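PDB 3M7K: restriction endonuclease PacI from Pseudomonas alcaligenes, which cleaves double-stranded DNA at a rare eight-base-pair target site as an HNH restriction endonuclease with a beta-beta-alpha-metal active site. Local coordinates for residues A[5-10]-A[25-30]; A[44-47]-A[53-56]. All coordinates share one frame; numbering follows the deposited sequence. Where two conformers were deposited one is given.

Contact 1: A[5-10]-A[25-30]; sequences PRCQRN and KGCMTW. With ZN (zinc ion), chain E; PT (platinum (II) ion), chain G; nucleotides of chain B; nucleotides of chain C.
Cys7 and Cys27 meet through a zinc ion. Cys7 SG binds the metal at 2.5 Å and Cys27 SG at 2.3 Å. Cys4 and Cys24 supply the other two sulfurs. The metal bonds draw the cysteines together: Cys7 CB touches Cys27 SG at 3.4 Å. No hydrogen bond crosses between 5-10 and 25-30, so the zinc is the main tie.

The Cys7 sulfur has further partners. Arg9 NE donates to Cys7 SG over 3.1 Å, nearly straight at 170°. The sulfur lies at the edge of the Arg9 guanidinium, in its plane. The backbone N of Arg9 adds a longer, second N-H bond to the same sulfur. Two N-H groups beside a metal-bound thiolate would be expected to stabilise its negative charge.

The four cysteines form two CxxC pairs. One lies in the loop between strands 2-3 and 10-11; the other runs into the start of helix 25-40. The layout is consistent with a small treble-clef-like zinc site, fastening the N-terminal hairpin to the helix.

Direct contact between the segments is otherwise slight. Arg6 CG rests on Cys27 SG at 3.4 Å. Arg6 CG is anti to the backbone N (chi1 174°), and bends at chi2 and chi3 turn the chain on to the DNA. There the sugar of DA2 of chain B lies over one face of the guanidinium, and NH1 forms a salt bridge with a phosphate of the bound DNA. Gly26 has no side chain, which leaves room for Arg9 NH2 at 4.2 Å from Gly26 CA.

On the helix, Met28 points away from the loop. Its SD binds a platinum ion at 2.1 Å, with Met23 as second ligand, and lies 3.5 Å from C8 of DA3 of chain C.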
ATOM      1  N   PRO A   5       1.610 -34.461   1.855  1.00 56.19           N
ATOM      2  CA  PRO A   5       1.946 -35.258   3.039  1.00 56.17           C
ATOM      3  C   PRO A   5       1.352 -34.683   4.327  1.00 56.21           C
ATOM      4  O   PRO A   5       1.345 -35.363   5.349  1.00 56.35           O
ATOM      5  CB  PRO A   5       3.474 -35.199   3.076  1.00 56.04           C
ATOM      6  CG  PRO A   5       3.806 -33.920   2.406  1.00 56.30           C
ATOM      7  CD  PRO A   5       2.790 -33.755   1.320  1.00 55.96           C
ATOM      8  N   ARG A   6       0.846 -33.453   4.270  1.00 55.81           N
ATOM      9  CA  ARG A   6       0.285 -32.798   5.449  1.00 55.90           C
ATOM     10  C   ARG A   6      -1.242 -32.969   5.573  1.00 55.02           C
ATOM     11  O   ARG A   6      -1.721 -33.411   6.626  1.00 55.36           O
ATOM     12  CB  ARG A   6       0.698 -31.323   5.505  1.00 56.24           C
ATOM     13  CG  ARG A   6       0.038 -30.534   6.626  1.00 59.65           C
ATOM     14  CD  ARG A   6       0.771 -30.675   7.938  1.00 64.03           C
ATOM     15  NE  ARG A   6       1.502 -29.453   8.266  1.00 68.23           N
ATOM     16  CZ  ARG A   6       1.404 -28.810   9.427  1.00 70.40           C
ATOM     17  NH1 ARG A   6       0.616 -29.283  10.387  1.00 71.22           N
ATOM     18  NH2 ARG A   6       2.103 -27.698   9.629  1.00 72.22           N
ATOM     19  N   CYS A   7      -1.993 -32.631   4.518  1.00 53.60           N
ATOM     20  CA  CYS A   7      -3.451 -32.817   4.521  1.00 52.30           C
ATOM     21  C   CYS A   7      -3.903 -34.187   3.994  1.00 51.95           C
ATOM     22  O   CYS A   7      -5.044 -34.577   4.222  1.00 51.58           O
ATOM     23  CB  CYS A   7      -4.165 -31.707   3.731  1.00 51.91           C
ATOM     24  SG  CYS A   7      -3.718 -31.629   1.985  1.00 51.46           S
ATOM     25  N   GLN A   8      -3.019 -34.887   3.282  1.00 51.51           N
ATOM     26  CA  GLN A   8      -3.315 -36.188   2.652  1.00 52.28           C
ATOM     27  C   GLN A   8      -4.187 -36.099   1.397  1.00 51.83           C
ATOM     28  O   GLN A   8      -4.605 -37.127   0.849  1.00 51.47           O
ATOM     29  CB  GLN A   8      -3.916 -37.203   3.656  1.00 52.92           C
ATOM     30  CG  GLN A   8      -3.127 -37.363   4.946  1.00 55.08           C
ATOM     31  CD  GLN A   8      -1.844 -38.119   4.735  1.00 58.33           C
ATOM     32  OE1 GLN A   8      -1.809 -39.345   4.855  1.00 60.53           O
ATOM     33  NE2 GLN A   8      -0.774 -37.398   4.430  1.00 60.02           N
ATOM     34  N   ARG A   9      -4.456 -34.880   0.928  1.00 51.34           N
ATOM     35  CA  ARG A   9      -5.293 -34.716  -0.253  1.00 51.35           C
ATOM     36  C   ARG A   9      -4.551 -35.070  -1.530  1.00 52.02           C
ATOM     37  O   ARG A   9      -3.339 -34.849  -1.635  1.00 52.31           O
ATOM     38  CB  ARG A   9      -5.854 -33.298  -0.355  1.00 50.86           C
ATOM     39  CG  ARG A   9      -6.878 -32.948   0.709  1.00 49.67           C
ATOM     40  CD  ARG A   9      -7.369 -31.527   0.543  1.00 46.83           C
ATOM     41  NE  ARG A   9      -6.257 -30.562   0.526  1.00 45.98           N
ATOM     42  CZ  ARG A   9      -6.346 -29.338   0.024  1.00 44.18           C
ATOM     43  NH1 ARG A   9      -7.487 -28.924  -0.510  1.00 43.25           N
ATOM     44  NH2 ARG A   9      -5.286 -28.532   0.039  1.00 44.47           N
ATOM     45  N   ASN A  10      -5.285 -35.662  -2.475  1.00 52.38           N
ATOM     46  CA  ASN A  10      -4.780 -35.868  -3.818  0.50 52.73           C
ATOM     47  C   ASN A  10      -5.022 -34.598  -4.628  1.00 53.04           C
ATOM     48  O   ASN A  10      -6.168 -34.142  -4.744  1.00 53.51           O
ATOM     49  CB  ASN A  10      -5.438 -37.103  -4.432  0.50 52.62           C
ATOM     50  CG  ASN A  10      -5.147 -38.356  -3.631  0.50 52.13           C
ATOM     51  OD1 ASN A  10      -3.986 -38.685  -3.391  0.50 51.18           O
ATOM     52  ND2 ASN A  10      -6.195 -39.046  -3.194  0.50 51.72           N
ATOM     53  N   LYS A  25      -0.343 -25.543  -1.077  1.00 40.28           N
ATOM     54  CA  LYS A  25      -0.642 -24.125  -0.828  1.00 39.02           C
ATOM     55  C   LYS A  25      -1.682 -23.979   0.298  1.00 38.32           C
ATOM     56  O   LYS A  25      -1.586 -23.079   1.116  1.00 37.94           O
ATOM     57  CB  LYS A  25      -1.120 -23.416  -2.110  1.00 38.41           C
ATOM     58  CG  LYS A  25      -0.043 -23.265  -3.219  1.00 38.69           C
ATOM     59  CD  LYS A  25      -0.680 -22.837  -4.548  1.00 37.03           C
ATOM     60  CE  LYS A  25       0.354 -22.423  -5.593  1.00 37.26           C
ATOM     61  NZ  LYS A  25      -0.327 -21.986  -6.855  1.00 37.58           N
ATOM     62  N   GLY A  26      -2.669 -24.872   0.335  1.00 38.09           N
ATOM     63  CA  GLY A  26      -3.722 -24.829   1.364  1.00 37.39           C
ATOM     64  C   GLY A  26      -3.172 -25.032   2.762  1.00 38.17           C
ATOM     65  O   GLY A  26      -3.539 -24.314   3.719  1.00 37.86           O
ATOM     66  N   CYS A  27      -2.273 -26.002   2.886  1.00 38.25           N
ATOM     67  CA  CYS A  27      -1.657 -26.301   4.176  1.00 39.33           C
ATOM     68  C   CYS A  27      -0.743 -25.165   4.637  1.00 39.01           C
ATOM     69  O   CYS A  27      -0.766 -24.780   5.808  1.00 39.37           O
ATOM     70  CB  CYS A  27      -0.884 -27.623   4.121  1.00 39.57           C
ATOM     71  SG  CYS A  27      -1.915 -29.137   4.169  1.00 41.95           S
ATOM     72  N   MET A  28       0.065 -24.641   3.724  1.00 39.09           N
ATOM     73  CA  MET A  28       0.967 -23.534   4.050  1.00 38.83           C
ATOM     74  C   MET A  28       0.156 -22.275   4.377  1.00 37.90           C
ATOM     75  O   MET A  28       0.466 -21.570   5.335  1.00 38.07           O
ATOM     76  CB  MET A  28       1.976 -23.307   2.915  1.00 40.12           C
ATOM     77  CG  MET A  28       2.915 -22.106   3.061  1.00 43.23           C
ATOM     78  SD  MET A  28       4.429 -22.403   4.003  1.00 51.34           S
ATOM     79  CE  MET A  28       3.829 -22.338   5.704  1.00 48.39           C
ATOM     80  N   THR A  29      -0.895 -21.999   3.602  1.00 36.27           N
ATOM     81  CA  THR A  29      -1.719 -20.826   3.890  1.00 35.64           C
ATOM     82  C   THR A  29      -2.449 -20.981   5.237  1.00 35.73           C
ATOM     83  O   THR A  29      -2.512 -20.032   6.009  1.00 34.83           O
ATOM     84  CB  THR A  29      -2.665 -20.464   2.744  1.00 34.98           C
ATOM     85  OG1 THR A  29      -1.880 -20.215   1.575  1.00 34.51           O
ATOM     86  CG2 THR A  29      -3.427 -19.193   3.065  1.00 33.56           C
ATOM     87  N   TRP A  30      -2.950 -22.177   5.534  1.00 36.66           N
ATOM     88  CA  TRP A  30      -3.566 -22.419   6.843  1.00 37.56           C
ATOM     89  C   TRP A  30      -2.587 -22.217   8.002  1.00 38.23           C
ATOM     90  O   TRP A  30      -2.947 -21.596   9.016  1.00 38.83           O
ATOM     91  CB  TRP A  30      -4.205 -23.813   6.935  1.00 38.27           C
ATOM     92  CG  TRP A  30      -4.619 -24.177   8.352  1.00 38.79           C
ATOM     93  CD1 TRP A  30      -4.035 -25.113   9.162  1.00 41.18           C
ATOM     94  CD2 TRP A  30      -5.676 -23.585   9.121  1.00 39.62           C
ATOM     95  NE1 TRP A  30      -4.679 -25.156  10.380  1.00 40.84           N
ATOM     96  CE2 TRP A  30      -5.688 -24.232  10.382  1.00 40.76           C
ATOM     97  CE3 TRP A  30      -6.616 -22.572   8.867  1.00 40.20           C
ATOM     98  CZ2 TRP A  30      -6.608 -23.904  11.391  1.00 41.11           C
ATOM     99  CZ3 TRP A  30      -7.542 -22.256   9.861  1.00 41.55           C
ATOM    100  CH2 TRP A  30      -7.533 -22.925  11.105  1.00 42.09           C
TER
HETATM  101 ZN    ZN E 144      -1.860 -30.033   2.054  1.00 37.76          ZN
HETATM  102 PT    PT G 146       5.602 -24.140   3.828  0.50 62.61          PT
ATOM    103  P    DA B   2       2.903 -33.407   9.598  1.00 79.46           P
ATOM    104  OP1  DA B   2       1.538 -33.664  10.122  1.00 79.70           O
ATOM    105  OP2  DA B   2       3.075 -32.681   8.315  1.00 79.88           O
ATOM    106  O5'  DA B   2       3.758 -32.640  10.720  1.00 78.78           O
ATOM    107  C5'  DA B   2       3.663 -32.994  12.109  1.00 77.31           C
ATOM    108  C4'  DA B   2       4.089 -31.843  13.017  1.00 75.75           C
ATOM    109  O4'  DA B   2       5.519 -31.599  12.917  1.00 74.34           O
ATOM    110  C3'  DA B   2       3.430 -30.495  12.742  1.00 75.58           C
ATOM    111  O3'  DA B   2       3.137 -29.843  13.986  1.00 77.46           O
ATOM    112  C2'  DA B   2       4.479 -29.755  11.912  1.00 74.16           C
ATOM    113  C1'  DA B   2       5.774 -30.257  12.536  1.00 72.82           C
ATOM    114  N9   DA B   2       6.950 -30.283  11.664  1.00 70.00           N
ATOM    115  C8   DA B   2       7.044 -30.813  10.400  1.00 68.41           C
ATOM    116  N7   DA B   2       8.240 -30.717   9.865  1.00 66.84           N
ATOM    117  C5   DA B   2       8.983 -30.087  10.853  1.00 67.59           C
ATOM    118  C6   DA B   2      10.343 -29.703  10.912  1.00 67.36           C
ATOM    119  N6   DA B   2      11.169 -29.919   9.882  1.00 67.54           N
ATOM    120  N1   DA B   2      10.798 -29.090  12.046  1.00 66.59           N
ATOM    121  C2   DA B   2       9.933 -28.889  13.062  1.00 67.37           C
ATOM    122  N3   DA B   2       8.628 -29.214  13.123  1.00 68.13           N
ATOM    123  C4   DA B   2       8.212 -29.814  11.976  1.00 68.55           C
TER
ATOM    124  P    DA C   3       3.452 -17.898  -0.567  1.00 29.33           P
ATOM    125  OP1  DA C   3       3.092 -17.650  -1.985  1.00 28.64           O
ATOM    126  OP2  DA C   3       2.531 -18.692   0.289  1.00 28.71           O
ATOM    127  O5'  DA C   3       4.866 -18.592  -0.469  1.00 30.29           O
ATOM    128  C5'  DA C   3       5.844 -18.436  -1.477  1.00 34.19           C
ATOM    129  C4'  DA C   3       7.162 -19.073  -1.031  1.00 37.06           C
ATOM    130  O4'  DA C   3       7.448 -18.659   0.329  1.00 36.98           O
ATOM    131  C3'  DA C   3       7.209 -20.598  -0.963  1.00 39.96           C
ATOM    132  O3'  DA C   3       8.561 -21.022  -1.087  1.00 44.99           O
ATOM    133  C2'  DA C   3       6.713 -20.897   0.449  1.00 39.05           C
ATOM    134  C1'  DA C   3       7.383 -19.761   1.224  1.00 37.62           C
ATOM    135  N9   DA C   3       6.659 -19.330   2.422  1.00 36.16           N
ATOM    136  C8   DA C   3       5.309 -19.317   2.632  1.00 35.54           C
ATOM    137  N7   DA C   3       4.965 -18.855   3.813  1.00 35.41           N
ATOM    138  C5   DA C   3       6.185 -18.555   4.422  1.00 36.22           C
ATOM    139  C6   DA C   3       6.541 -18.019   5.687  1.00 35.60           C
ATOM    140  N6   DA C   3       5.661 -17.687   6.636  1.00 34.65           N
ATOM    141  N1   DA C   3       7.851 -17.824   5.949  1.00 35.44           N
ATOM    142  C2   DA C   3       8.764 -18.149   5.023  1.00 35.25           C
ATOM    143  N3   DA C   3       8.555 -18.650   3.807  1.00 36.76           N
ATOM    144  C4   DA C   3       7.234 -18.834   3.569  1.00 36.31           C
TER

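Contact 2: A[44-47]-A[53-56]; sequences NTFT and AWYG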
ATOM      1  N   ASN A  44      -9.572 -16.668  15.389  1.00 49.68           N
ATOM      2  CA  ASN A  44      -9.618 -17.548  14.227  1.00 48.99           C
ATOM      3  C   ASN A  44     -10.704 -18.601  14.436  1.00 48.70           C
ATOM      4  O   ASN A  44     -10.491 -19.567  15.167  1.00 49.33           O
ATOM      5  CB  ASN A  44      -8.265 -18.240  14.025  1.00 48.73           C
ATOM      6  CG  ASN A  44      -8.264 -19.197  12.838  1.00 48.33           C
ATOM      7  OD1 ASN A  44      -9.188 -19.193  12.022  1.00 46.79           O
ATOM      8  ND2 ASN A  44      -7.214 -20.013  12.731  1.00 46.25           N
ATOM      9  N   THR A  45     -11.859 -18.416  13.795  1.00 48.03           N
ATOM     10  CA  THR A  45     -12.946 -19.386  13.902  1.00 47.84           C
ATOM     11  C   THR A  45     -12.999 -20.433  12.773  1.00 46.97           C
ATOM     12  O   THR A  45     -13.804 -21.372  12.850  1.00 47.31           O
ATOM     13  CB  THR A  45     -14.338 -18.713  14.110  1.00 48.23           C
ATOM     14  OG1 THR A  45     -14.650 -17.897  12.976  1.00 50.03           O
ATOM     15  CG2 THR A  45     -14.350 -17.854  15.376  1.00 48.41           C
ATOM     16  N   PHE A  46     -12.149 -20.303  11.743  1.00 45.64           N
ATOM     17  CA  PHE A  46     -11.913 -21.409  10.795  1.00 44.38           C
ATOM     18  C   PHE A  46     -11.332 -22.623  11.532  1.00 44.32           C
ATOM     19  O   PHE A  46     -10.527 -22.456  12.448  1.00 44.73           O
ATOM     20  CB  PHE A  46     -10.867 -21.037   9.736  1.00 44.27           C
ATOM     21  CG  PHE A  46     -11.394 -20.224   8.594  1.00 42.95           C
ATOM     22  CD1 PHE A  46     -11.052 -18.879   8.479  1.00 41.76           C
ATOM     23  CD2 PHE A  46     -12.180 -20.812   7.604  1.00 41.54           C
ATOM     24  CE1 PHE A  46     -11.504 -18.116   7.423  1.00 41.02           C
ATOM     25  CE2 PHE A  46     -12.653 -20.059   6.539  1.00 41.23           C
ATOM     26  CZ  PHE A  46     -12.311 -18.702   6.440  1.00 41.75           C
ATOM     27  N   THR A  47     -11.730 -23.826  11.127  1.00 43.14           N
ATOM     28  CA  THR A  47     -10.932 -25.031  11.381  1.00 42.63           C
ATOM     29  C   THR A  47     -10.180 -25.321  10.094  1.00 42.01           C
ATOM     30  O   THR A  47     -10.535 -24.784   9.036  1.00 41.42           O
ATOM     31  CB  THR A  47     -11.786 -26.268  11.710  1.00 42.61           C
ATOM     32  OG1 THR A  47     -12.697 -26.537  10.627  1.00 42.24           O
ATOM     33  CG2 THR A  47     -12.531 -26.080  13.029  1.00 42.97           C
ATOM     34  N   ALA A  53     -11.789 -26.218   2.494  1.00 36.19           N
ATOM     35  CA  ALA A  53     -12.955 -26.158   1.610  1.00 35.80           C
ATOM     36  C   ALA A  53     -13.196 -24.738   1.114  1.00 35.52           C
ATOM     37  O   ALA A  53     -13.566 -24.529  -0.042  1.00 35.41           O
ATOM     38  CB  ALA A  53     -14.219 -26.708   2.306  1.00 35.67           C
ATOM     39  N   TRP A  54     -13.009 -23.770   2.009  1.00 35.86           N
ATOM     40  CA  TRP A  54     -13.163 -22.356   1.677  1.00 35.52           C
ATOM     41  C   TRP A  54     -12.103 -21.945   0.650  1.00 35.39           C
ATOM     42  O   TRP A  54     -12.415 -21.226  -0.315  1.00 35.90           O
ATOM     43  CB  TRP A  54     -13.091 -21.520   2.955  1.00 35.50           C
ATOM     44  CG  TRP A  54     -13.241 -20.034   2.762  1.00 36.30           C
ATOM     45  CD1 TRP A  54     -14.413 -19.311   2.754  1.00 36.80           C
ATOM     46  CD2 TRP A  54     -12.190 -19.104   2.541  1.00 35.64           C
ATOM     47  NE1 TRP A  54     -14.141 -17.980   2.541  1.00 36.79           N
ATOM     48  CE2 TRP A  54     -12.783 -17.825   2.406  1.00 37.37           C
ATOM     49  CE3 TRP A  54     -10.794 -19.220   2.444  1.00 36.41           C
ATOM     50  CZ2 TRP A  54     -12.021 -16.660   2.179  1.00 37.90           C
ATOM     51  CZ3 TRP A  54     -10.038 -18.060   2.219  1.00 36.92           C
ATOM     52  CH2 TRP A  54     -10.656 -16.800   2.093  1.00 37.05           C
ATOM     53  N   TYR A  55     -10.874 -22.425   0.834  1.00 34.73           N
ATOM     54  CA  TYR A  55      -9.737 -21.987   0.014  1.00 35.08           C
ATOM     55  C   TYR A  55      -9.830 -22.552  -1.406  1.00 35.51           C
ATOM     56  O   TYR A  55      -9.284 -21.976  -2.358  1.00 35.53           O
ATOM     57  CB  TYR A  55      -8.404 -22.393   0.671  1.00 34.10           C
ATOM     58  CG  TYR A  55      -7.164 -21.637   0.176  1.00 33.78           C
ATOM     59  CD1 TYR A  55      -6.069 -22.330  -0.340  1.00 33.76           C
ATOM     60  CD2 TYR A  55      -7.080 -20.245   0.253  1.00 33.35           C
ATOM     61  CE1 TYR A  55      -4.915 -21.656  -0.784  1.00 33.61           C
ATOM     62  CE2 TYR A  55      -5.936 -19.553  -0.198  1.00 33.08           C
ATOM     63  CZ  TYR A  55      -4.854 -20.276  -0.705  1.00 33.21           C
ATOM     64  OH  TYR A  55      -3.737 -19.631  -1.145  1.00 33.89           O
ATOM     65  N   GLY A  56     -10.520 -23.684  -1.536  1.00 36.39           N
ATOM     66  CA  GLY A  56     -10.677 -24.348  -2.813  1.00 37.71           C
ATOM     67  C   GLY A  56      -9.364 -24.688  -3.499  1.00 38.17           C
ATOM     68  O   GLY A  56      -8.363 -25.052  -2.861  1.00 37.45           O
TER
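Phe46 and Trp54 account for all the surface buried between 44-47 and 53-56. They form an edge-to-face aromatic pair. The edge of the Phe46 ring is turned to one face of the Trp54 indole. Its centroid is 5.2 Å from that of the five-membered ring, and the planes meet at 61°.

Two phenyl atoms do the touching. Phe46 CE2 lies 3.8 Å from Trp54 CG and also meets Trp54 CB. Phe46 CZ sits 3.9 Å from Trp54 CD2, at the fused bond of the indole. With chi1 at -180°, Trp54 carries its indole away from its own backbone N, toward the phenyl.

Phe46 stands just before helix 48-55, and Trp54 lies near the helix's C-terminal end. The pair joins the loop ahead of the helix to its last turn. Thr47 is the N-cap, with OG1 accepting from Thr50 N.

Both rings also pack on Ala105 of strand 105-108, and Trp54 reaches Leu107. That strand pairs with strand 90-93, which carries the magnesium ligand Asp92, consistent with the beta-beta-alpha-metal unit. The pair thus packs the end of helix 48-55 against strand 105-108, while Phe46 also touches Trp30 of helix 25-40 alongside.

The two contacts follow one another along the chain: contact 1 closes before contact 2 opens. Their centres are about 12 Å apart. Helix 25-40 carries the second half of contact 1. The loop after it gives the first half of contact 2, and the end of helix 48-55 the second. They touch directly. Trp30 CH2 lies 3.3 Å from Phe46 O, and Thr29 OG1 makes a weak hydrogen bond with Tyr55 OH. Contact 1 ties the N-terminal loop to helix 25-40 beside the DNA. Through Trp30 and Thr29 this helix meets contact 2, which packs on the sheet whose strand 90-93 holds the magnesium ligand Asp92.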